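Local coordinates for protein oxidoreductase (Bordetella pertussis, PDB 3Q2K) that probably oxidises UDP-N-acetylglucosaminuronic acid with an NAD cofactor, an early step in making 2,3-diacetamido-2,3-dideoxy-D-mannuronic acid, at residues V220-T232 against A354-L367. Sequence-based numbering, arbitrary orientation.
Sequences VGPVESVYAYTAT and AIYRSARDGVRIPL
The Y227 ring and S358 meet with OG 3.7 Å above one ring face, displaced toward the rim, while G362 O lies in the ring plane at the edge. Y227 CG is anti to the backbone N (chi1 -174°), which carries the ring to the 362-364 turn and brings Y227 CD1 within 3.6 Å of R364 N. Y227 also stacks on Y227 of a second subunit, and its CE2 lies over the centre of the Y229 ring. At the R364 guanidinium, a water lies in plane at the edge; it accepts a weak bond from NH1, donates to E224 OE1 and pairs with S225 OG. R364 NH2 hydrogen-bonds to R360 O of a fourth subunit, and S225 OG and Y229 OH of the second subunit share a hydrogen bond.

The mutual N-H...O bonds of V226 and I365, both 3.0 Å, mark an antiparallel hydrogen-bonded pair, and L367 N gives E224 O a straight one (2.7 Å, 173° at the hydrogen). Strand 365-366 is an outermost strand, within this chain, of the mixed sheet in the C-terminal alpha/beta domain of this GFO/IDH/MocA-family enzyme. On the other flank of strand 223-231, E224 and S225 both face R248 of strand 242-249, a classic beta bulge.

Further along, the end of helix 342-361, residues 354-361, crosses strand 223-231 at -63°, the axes of these segments coming within 6.3 Å. S358 OG, buried, accepts from A228 N at 2.8 Å and donates to V363 O, joining helix, strand and turn. Beside it V226 CG2 packs on A354 and I355, A228 CB meets I355 CG2, and T230 OG1 touches A359 CB at 3.4 Å.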
loop_
_atom_site.group_PDB
_atom_site.type_symbol
_atom_site.label_atom_id
_atom_site.label_comp_id
_atom_site.label_asym_id
_atom_site.label_seq_id
_atom_site.Cartn_x
_atom_site.Cartn_y
_atom_site.Cartn_z
ATOM N N VAL C 220 -13.756 -24.195 14.557
ATOM C CA VAL C 220 -13.366 -23.080 15.415
ATOM C C VAL C 220 -14.201 -21.810 15.228
ATOM O O VAL C 220 -14.380 -21.018 16.155
ATOM C CB VAL C 220 -11.859 -22.766 15.231
ATOM C CG1 VAL C 220 -11.466 -21.553 16.068
ATOM C CG2 VAL C 220 -10.983 -23.991 15.564
ATOM N N GLY C 221 -14.736 -21.619 14.026
ATOM C CA GLY C 221 -15.673 -20.523 13.775
ATOM C C GLY C 221 -15.222 -19.697 12.585
ATOM O O GLY C 221 -14.263 -20.056 11.908
ATOM N N PRO C 222 -15.907 -18.584 12.293
ATOM C CA PRO C 222 -15.579 -17.752 11.142
ATOM C C PRO C 222 -14.168 -17.178 11.155
ATOM O O PRO C 222 -13.783 -16.535 12.131
ATOM C CB PRO C 222 -16.551 -16.580 11.287
ATOM C CG PRO C 222 -17.743 -17.175 11.994
ATOM C CD PRO C 222 -17.132 -18.138 12.983
ATOM N N VAL C 223 -13.428 -17.367 10.068
ATOM C CA VAL C 223 -12.129 -16.723 9.881
ATOM C C VAL C 223 -12.255 -15.269 9.445
ATOM O O VAL C 223 -13.016 -14.970 8.527
ATOM C CB VAL C 223 -11.221 -17.536 8.928
ATOM C CG1 VAL C 223 -9.882 -16.842 8.638
ATOM C CG2 VAL C 223 -10.947 -18.888 9.559
ATOM N N GLU C 224 -11.467 -14.386 10.052
ATOM C CA GLU C 224 -11.472 -12.966 9.719
ATOM C C GLU C 224 -10.481 -12.693 8.596
ATOM O O GLU C 224 -10.822 -12.039 7.613
ATOM C CB GLU C 224 -11.142 -12.084 10.924
ATOM C CG GLU C 224 -10.949 -10.612 10.616
ATOM C CD GLU C 224 -11.012 -9.753 11.874
ATOM O OE1 GLU C 224 -9.959 -9.361 12.419
ATOM O OE2 GLU C 224 -12.106 -9.462 12.399
ATOM N N SER C 225 -9.264 -13.207 8.723
ATOM C CA SER C 225 -8.296 -13.013 7.653
ATOM C C SER C 225 -7.119 -13.976 7.745
ATOM O O SER C 225 -6.950 -14.622 8.781
ATOM C CB SER C 225 -7.859 -11.549 7.699
ATOM O OG SER C 225 -7.025 -11.279 8.802
ATOM N N VAL C 226 -6.309 -14.058 6.690
ATOM C CA VAL C 226 -5.126 -14.917 6.654
ATOM C C VAL C 226 -3.938 -14.166 6.081
ATOM O O VAL C 226 -4.104 -13.241 5.281
ATOM C CB VAL C 226 -5.278 -16.194 5.801
ATOM C CG1 VAL C 226 -6.623 -16.818 6.117
ATOM C CG2 VAL C 226 -5.219 -15.869 4.314
ATOM N N TYR C 227 -2.749 -14.587 6.495
ATOM C CA TYR C 227 -1.560 -14.246 5.712
ATOM C C TYR C 227 -0.817 -15.541 5.401
ATOM O O TYR C 227 -0.634 -16.381 6.289
ATOM C CB TYR C 227 -0.628 -13.312 6.496
ATOM C CG TYR C 227 0.499 -12.866 5.601
ATOM C CD1 TYR C 227 0.380 -11.710 4.844
ATOM C CD2 TYR C 227 1.575 -13.713 5.359
ATOM C CE1 TYR C 227 1.387 -11.330 3.988
ATOM C CE2 TYR C 227 2.603 -13.339 4.509
ATOM C CZ TYR C 227 2.478 -12.154 3.811
ATOM O OH TYR C 227 3.459 -11.731 2.947
ATOM N N ALA C 228 -0.411 -15.715 4.150
ATOM C CA ALA C 228 0.267 -16.972 3.803
ATOM C C ALA C 228 1.550 -16.773 3.019
ATOM O O ALA C 228 1.657 -15.819 2.248
ATOM C CB ALA C 228 -0.661 -17.896 2.994
ATOM N N TYR C 229 2.490 -17.689 3.215
ATOM C CA TYR C 229 3.632 -17.855 2.319
ATOM C C TYR C 229 3.480 -19.256 1.729
ATOM O O TYR C 229 3.240 -20.223 2.464
ATOM C CB TYR C 229 4.948 -17.869 3.102
ATOM C CG TYR C 229 5.354 -16.624 3.864
ATOM C CD1 TYR C 229 6.020 -15.599 3.211
ATOM C CD2 TYR C 229 5.168 -16.514 5.232
ATOM C CE1 TYR C 229 6.452 -14.480 3.886
ATOM C CE2 TYR C 229 5.571 -15.386 5.920
ATOM C CZ TYR C 229 6.238 -14.393 5.240
ATOM O OH TYR C 229 6.622 -13.262 5.920
ATOM N N THR C 230 3.625 -19.380 0.412
ATOM C CA THR C 230 3.716 -20.733 -0.140
ATOM C C THR C 230 4.895 -20.803 -1.102
ATOM O O THR C 230 5.408 -19.771 -1.541
ATOM C CB THR C 230 2.440 -21.166 -0.874
ATOM O OG1 THR C 230 2.311 -20.414 -2.087
ATOM C CG2 THR C 230 1.210 -21.061 0.033
ATOM N N ALA C 231 5.353 -22.009 -1.425
ATOM C CA ALA C 231 6.424 -22.096 -2.408
ATOM C C ALA C 231 6.387 -23.477 -3.052
ATOM O O ALA C 231 5.835 -24.404 -2.462
ATOM C CB ALA C 231 7.744 -21.890 -1.682
ATOM N N THR C 232 6.903 -23.616 -4.268
ATOM C CA THR C 232 7.241 -24.943 -4.778
ATOM C C THR C 232 8.700 -25.259 -4.448
ATOM O O THR C 232 9.590 -24.843 -5.186
ATOM C CB THR C 232 7.081 -25.030 -6.305
ATOM O OG1 THR C 232 5.804 -24.522 -6.691
ATOM C CG2 THR C 232 7.156 -26.471 -6.799
ATOM N N ALA C 354 -8.323 -17.287 -0.251
ATOM C CA ALA C 354 -7.670 -16.222 0.509
ATOM C C ALA C 354 -6.192 -16.554 0.735
ATOM O O ALA C 354 -5.286 -15.739 0.518
ATOM C CB ALA C 354 -8.410 -16.014 1.856
ATOM N N ILE C 355 -5.941 -17.788 1.167
ATOM C CA ILE C 355 -4.555 -18.255 1.267
ATOM C C ILE C 355 -3.762 -18.179 -0.042
ATOM O O ILE C 355 -2.625 -17.716 -0.023
ATOM C CB ILE C 355 -4.503 -19.691 1.752
ATOM C CG1 ILE C 355 -4.868 -19.702 3.239
ATOM C CG2 ILE C 355 -3.120 -20.298 1.468
ATOM C CD1 ILE C 355 -5.092 -21.122 3.655
ATOM N N TYR C 356 -4.337 -18.548 -1.182
ATOM C CA TYR C 356 -3.617 -18.479 -2.457
ATOM C C TYR C 356 -3.448 -17.041 -2.926
ATOM O O TYR C 356 -2.405 -16.725 -3.491
ATOM C CB TYR C 356 -4.311 -19.274 -3.569
ATOM C CG TYR C 356 -4.005 -20.754 -3.546
ATOM C CD1 TYR C 356 -3.212 -21.290 -2.532
ATOM C CD2 TYR C 356 -4.566 -21.633 -4.469
ATOM C CE1 TYR C 356 -2.942 -22.658 -2.472
ATOM C CE2 TYR C 356 -4.308 -23.004 -4.410
ATOM C CZ TYR C 356 -3.478 -23.512 -3.419
ATOM O OH TYR C 356 -3.144 -24.852 -3.345
ATOM N N ARG C 357 -4.434 -16.174 -2.710
ATOM C CA ARG C 357 -4.214 -14.773 -3.060
ATOM C C ARG C 357 -3.193 -14.124 -2.136
ATOM O O ARG C 357 -2.442 -13.263 -2.596
ATOM C CB ARG C 357 -5.488 -13.917 -2.979
ATOM C CG ARG C 357 -6.578 -14.286 -3.969
ATOM C CD ARG C 357 -7.787 -13.369 -3.911
ATOM N NE ARG C 357 -8.774 -13.861 -4.871
ATOM C CZ ARG C 357 -10.060 -13.537 -4.813
ATOM N NH1 ARG C 357 -10.432 -12.717 -3.837
ATOM N NH2 ARG C 357 -10.941 -14.023 -5.677
ATOM N N SER C 358 -3.206 -14.481 -0.854
ATOM C CA SER C 358 -2.221 -13.883 0.047
ATOM C C SER C 358 -0.796 -14.285 -0.313
ATOM O O SER C 358 0.133 -13.495 -0.177
ATOM C CB SER C 358 -2.412 -14.305 1.507
ATOM O OG SER C 358 -1.331 -13.846 2.316
ATOM N N ALA C 359 -0.604 -15.557 -0.641
ATOM C CA ALA C 359 0.734 -16.038 -0.990
ATOM C C ALA C 359 1.158 -15.335 -2.263
ATOM O O ALA C 359 2.315 -14.952 -2.413
ATOM C CB ALA C 359 0.723 -17.541 -1.275
ATOM N N ARG C 360 0.227 -15.159 -3.192
ATOM C CA ARG C 360 0.725 -14.632 -4.456
ATOM C C ARG C 360 0.999 -13.145 -4.304
ATOM O O ARG C 360 1.892 -12.601 -4.945
ATOM C CB ARG C 360 -0.313 -14.788 -5.564
ATOM C CG ARG C 360 0.034 -14.047 -6.850
ATOM C CD ARG C 360 -1.164 -14.165 -7.781
ATOM N NE ARG C 360 -2.141 -13.165 -7.361
ATOM C CZ ARG C 360 -3.417 -13.165 -7.728
ATOM N NH1 ARG C 360 -4.261 -12.231 -7.304
ATOM N NH2 ARG C 360 -3.827 -14.119 -8.548
ATOM N N ASP C 361 0.179 -12.454 -3.525
ATOM C CA ASP C 361 0.326 -11.015 -3.523
ATOM C C ASP C 361 1.131 -10.462 -2.368
ATOM O O ASP C 361 1.497 -9.298 -2.447
ATOM C CB ASP C 361 -1.020 -10.296 -3.536
ATOM C CG ASP C 361 -1.829 -10.685 -4.749
ATOM O OD1 ASP C 361 -1.224 -10.974 -5.804
ATOM O OD2 ASP C 361 -3.065 -10.748 -4.621
ATOM N N GLY C 362 1.319 -11.228 -1.299
ATOM C CA GLY C 362 2.193 -10.731 -0.240
ATOM C C GLY C 362 1.437 -9.770 0.656
ATOM O O GLY C 362 2.072 -8.825 1.120
ATOM N N VAL C 363 0.125 -9.941 0.836
ATOM C CA VAL C 363 -0.651 -9.027 1.675
ATOM C C VAL C 363 -1.631 -9.900 2.448
ATOM O O VAL C 363 -1.958 -10.994 1.989
ATOM C CB VAL C 363 -1.432 -7.914 0.927
ATOM C CG1 VAL C 363 -0.524 -6.918 0.219
ATOM C CG2 VAL C 363 -2.462 -8.457 -0.046
ATOM N N ARG C 364 -2.132 -9.403 3.572
ATOM C CA ARG C 364 -3.208 -10.054 4.328
ATOM C C ARG C 364 -4.444 -10.054 3.431
ATOM O O ARG C 364 -4.668 -9.060 2.739
ATOM C CB ARG C 364 -3.471 -9.248 5.608
ATOM C CG ARG C 364 -4.652 -9.620 6.512
ATOM C CD ARG C 364 -4.943 -8.556 7.592
ATOM N NE ARG C 364 -5.725 -7.479 6.988
ATOM C CZ ARG C 364 -7.025 -7.263 7.174
ATOM N NH1 ARG C 364 -7.688 -7.955 8.088
ATOM N NH2 ARG C 364 -7.681 -6.345 6.477
ATOM N N ILE C 365 -5.144 -11.184 3.319
ATOM C CA ILE C 365 -6.429 -11.278 2.616
ATOM C C ILE C 365 -7.537 -11.499 3.659
ATOM O O ILE C 365 -7.452 -12.426 4.462
ATOM C CB ILE C 365 -6.453 -12.428 1.594
ATOM C CG1 ILE C 365 -5.347 -12.270 0.550
ATOM C CG2 ILE C 365 -7.845 -12.617 0.963
ATOM C CD1 ILE C 365 -5.634 -11.065 -0.319
ATOM N N PRO C 366 -8.520 -10.584 3.758
ATOM C CA PRO C 366 -9.581 -10.726 4.743
ATOM C C PRO C 366 -10.818 -11.384 4.139
ATOM O O PRO C 366 -11.030 -11.280 2.929
ATOM C CB PRO C 366 -9.969 -9.276 5.012
ATOM C CG PRO C 366 -9.747 -8.610 3.691
ATOM C CD PRO C 366 -8.496 -9.240 3.158
ATOM N N LEU C 367 -11.623 -12.017 4.987
ATOM C CA LEU C 367 -12.911 -12.592 4.586
ATOM C C LEU C 367 -14.096 -11.736 5.012
ATOM O O LEU C 367 -13.950 -10.941 5.935
ATOM C CB LEU C 367 -13.122 -13.919 5.310
ATOM C CG LEU C 367 -12.008 -14.895 4.915
ATOM C CD1 LEU C 367 -12.144 -16.168 5.723
ATOM C CD2 LEU C 367 -12.164 -15.223 3.441
HETATM O O HOH W 1 -7.861 -9.601 10.556
HETATM O O HOH W 2 2.912 -14.279 0.811
HETATM O O HOH W 3 4.507 -16.795 -0.961
#